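Local coordinates for protein YohF (Salmonella typhimurium, PDB 6WON) that is a short-chain dehydrogenase/reductase, probably an NAD(P)-dependent oxidoreductase that acts on acetoin, at residues N181-G186 with H217-L222. Numbering follows the deposited sequence.
Sequences NAVAPG and HEIASL
Pro185 and Ile219 make the tightest part of this strand-on-helix contact. The side chain of Ile219 runs roughly perpendicular to that of Pro185, its CD1 3.6 Å from Pro185 CB, while its CG2 branch reaches Val183 CG1 at 3.9 Å. Beta-branching suits Ile219 to this double task: with CG2 anti to the backbone N and CG1 anti to the carbonyl carbon (chi1 -55°), one residue serves two alternate strand residues, Val183 and Pro185, on the same side. Proline, rigid and without an N-H to satisfy, offers a compact apolar surface where the strand ends. One helical turn on, packing is somewhat looser: Leu222 CD2 lies 4.0 Å from Val183 CG2, the two side chains lying alongside and pointing opposite ways. Valine fits an extended strand, and its CG1 lies between Ile219 and Leu222, while CG2 meets Leu222. No hydrogen bond joins the segments; the axes of strand 181-185 and helix 217-222 run nearly antiparallel (166°) and approach to 9.6 Å.

The polar, partly exposed side of the helix differs: His217 and Ser221 turn to a neighbouring subunit, hydrogen-bonding its Glu229 and Trp225. The small Ala220 instead meets Ala19 and Cys20 of helix 15-27. Through Ile219 and Leu222, helix 216-226 covers strands 178-185 and 238-241 on one face of the parallel Rossmann-type sheet, where 178-185 runs between 135-140 and 238-241, the latter outermost within the chain.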
ATOM      1  N   ASN B 181     -12.167   1.706 -12.035  1.00 23.78           N
ATOM      2  CA  ASN B 181     -11.596   2.168 -10.781  1.00 25.42           C
ATOM      3  C   ASN B 181     -12.516   1.775  -9.639  1.00 25.60           C
ATOM      4  O   ASN B 181     -13.702   1.504  -9.838  1.00 22.61           O
ATOM      5  CB  ASN B 181     -11.406   3.687 -10.778  1.00 23.68           C
ATOM      6  CG  ASN B 181     -10.389   4.144 -11.808  1.00 23.93           C
ATOM      7  OD1 ASN B 181      -9.180   4.038 -11.583  1.00 25.27           O
ATOM      8  ND2 ASN B 181     -10.871   4.671 -12.933  1.00 19.78           N
ATOM      9  N   ALA B 182     -11.951   1.766  -8.436  1.00 24.31           N
ATOM     10  CA  ALA B 182     -12.720   1.660  -7.207  1.00 26.52           C
ATOM     11  C   ALA B 182     -12.771   3.020  -6.509  1.00 25.59           C
ATOM     12  O   ALA B 182     -11.774   3.749  -6.477  1.00 24.75           O
ATOM     13  CB  ALA B 182     -12.105   0.619  -6.260  1.00 22.85           C
ATOM     14  N   VAL B 183     -13.938   3.353  -5.960  1.00 21.07           N
ATOM     15  CA  VAL B 183     -14.080   4.407  -4.961  1.00 21.14           C
ATOM     16  C   VAL B 183     -14.359   3.733  -3.629  1.00 21.65           C
ATOM     17  O   VAL B 183     -15.271   2.905  -3.529  1.00 22.14           O
ATOM     18  CB  VAL B 183     -15.206   5.396  -5.316  1.00 22.50           C
ATOM     19  CG1 VAL B 183     -15.385   6.423  -4.195  1.00 22.54           C
ATOM     20  CG2 VAL B 183     -14.906   6.092  -6.630  1.00 20.54           C
ATOM     21  N   ALA B 184     -13.582   4.095  -2.609  1.00 22.29           N
ATOM     22  CA  ALA B 184     -13.513   3.366  -1.340  1.00 22.11           C
ATOM     23  C   ALA B 184     -13.999   4.286  -0.228  1.00 25.61           C
ATOM     24  O   ALA B 184     -13.201   5.053   0.340  1.00 25.41           O
ATOM     25  CB  ALA B 184     -12.078   2.886  -1.073  1.00 17.81           C
ATOM     26  N   PRO B 185     -15.296   4.277   0.096  1.00 23.07           N
ATOM     27  CA  PRO B 185     -15.797   5.218   1.107  1.00 22.02           C
ATOM     28  C   PRO B 185     -15.350   4.832   2.509  1.00 21.90           C
ATOM     29  O   PRO B 185     -15.163   3.660   2.829  1.00 23.48           O
ATOM     30  CB  PRO B 185     -17.322   5.119   0.966  1.00 20.99           C
ATOM     31  CG  PRO B 185     -17.557   4.504  -0.401  1.00 20.43           C
ATOM     32  CD  PRO B 185     -16.397   3.537  -0.551  1.00 18.23           C
ATOM     33  N   GLY B 186     -15.155   5.849   3.345  1.00 20.78           N
ATOM     34  CA  GLY B 186     -15.041   5.621   4.774  1.00 22.57           C
ATOM     35  C   GLY B 186     -16.440   5.465   5.332  1.00 25.63           C
ATOM     36  O   GLY B 186     -17.292   4.867   4.671  1.00 26.59           O
ATOM     37  N   HIS B 217     -23.368  12.667  -1.098  1.00 23.30           N
ATOM     38  CA  HIS B 217     -22.842  13.550  -2.137  1.00 24.09           C
ATOM     39  C   HIS B 217     -21.312  13.525  -2.174  1.00 24.29           C
ATOM     40  O   HIS B 217     -20.714  13.576  -3.252  1.00 25.10           O
ATOM     41  CB  HIS B 217     -23.346  14.977  -1.939  1.00 27.24           C
ATOM     42  CG  HIS B 217     -22.750  15.951  -2.906  1.00 33.84           C
ATOM     43  ND1 HIS B 217     -23.064  15.949  -4.250  1.00 34.96           N
ATOM     44  CD2 HIS B 217     -21.827  16.931  -2.736  1.00 34.86           C
ATOM     45  CE1 HIS B 217     -22.378  16.900  -4.862  1.00 35.26           C
ATOM     46  NE2 HIS B 217     -21.619  17.510  -3.966  1.00 35.67           N
ATOM     47  N   GLU B 218     -20.659  13.393  -1.015  1.00 24.11           N
ATOM     48  CA  GLU B 218     -19.197  13.384  -1.003  1.00 26.65           C
ATOM     49  C   GLU B 218     -18.609  12.126  -1.643  1.00 25.38           C
ATOM     50  O   GLU B 218     -17.421  12.123  -2.003  1.00 22.53           O
ATOM     51  CB  GLU B 218     -18.677  13.579   0.440  1.00 27.94           C
ATOM     52  CG  GLU B 218     -18.780  15.046   0.894  1.00 30.66           C
ATOM     53  CD  GLU B 218     -18.658  15.281   2.410  1.00 32.23           C
ATOM     54  OE1 GLU B 218     -18.964  14.376   3.224  1.00 30.18           O
ATOM     55  OE2 GLU B 218     -18.261  16.409   2.781  1.00 29.73           O
ATOM     56  N   ILE B 219     -19.394  11.062  -1.807  1.00 25.84           N
ATOM     57  CA  ILE B 219     -18.961   9.945  -2.653  1.00 20.78           C
ATOM     58  C   ILE B 219     -19.392  10.156  -4.098  1.00 22.06           C
ATOM     59  O   ILE B 219     -18.608   9.966  -5.032  1.00 23.77           O
ATOM     60  CB  ILE B 219     -19.508   8.607  -2.115  1.00 19.51           C
ATOM     61  CG1 ILE B 219     -19.120   8.404  -0.656  1.00 22.91           C
ATOM     62  CG2 ILE B 219     -18.993   7.459  -2.971  1.00 19.77           C
ATOM     63  CD1 ILE B 219     -17.610   8.455  -0.436  1.00 23.02           C
ATOM     64  N   ALA B 220     -20.659  10.526  -4.294  1.00 21.76           N
ATOM     65  CA  ALA B 220     -21.196  10.702  -5.642  1.00 22.62           C
ATOM     66  C   ALA B 220     -20.363  11.688  -6.460  1.00 21.84           C
ATOM     67  O   ALA B 220     -20.137  11.475  -7.655  1.00 21.82           O
ATOM     68  CB  ALA B 220     -22.653  11.160  -5.557  1.00 20.92           C
ATOM     69  N   SER B 221     -19.873  12.756  -5.829  1.00 21.36           N
ATOM     70  CA  SER B 221     -19.115  13.758  -6.571  1.00 22.03           C
ATOM     71  C   SER B 221     -17.889  13.149  -7.247  1.00 23.00           C
ATOM     72  O   SER B 221     -17.594  13.450  -8.411  1.00 25.40           O
ATOM     73  CB  SER B 221     -18.707  14.895  -5.638  1.00 22.99           C
ATOM     74  OG  SER B 221     -18.005  15.891  -6.361  1.00 24.35           O
ATOM     75  N   LEU B 222     -17.167  12.277  -6.541  1.00 23.75           N
ATOM     76  CA  LEU B 222     -15.998  11.649  -7.144  1.00 23.80           C
ATOM     77  C   LEU B 222     -16.404  10.655  -8.221  1.00 25.10           C
ATOM     78  O   LEU B 222     -15.782  10.595  -9.290  1.00 25.08           O
ATOM     79  CB  LEU B 222     -15.156  10.954  -6.079  1.00 22.12           C
ATOM     80  CG  LEU B 222     -13.899  10.295  -6.659  1.00 25.05           C
ATOM     81  CD1 LEU B 222     -12.995  11.359  -7.299  1.00 24.74           C
ATOM     82  CD2 LEU B 222     -13.121   9.482  -5.603  1.00 20.84           C
TER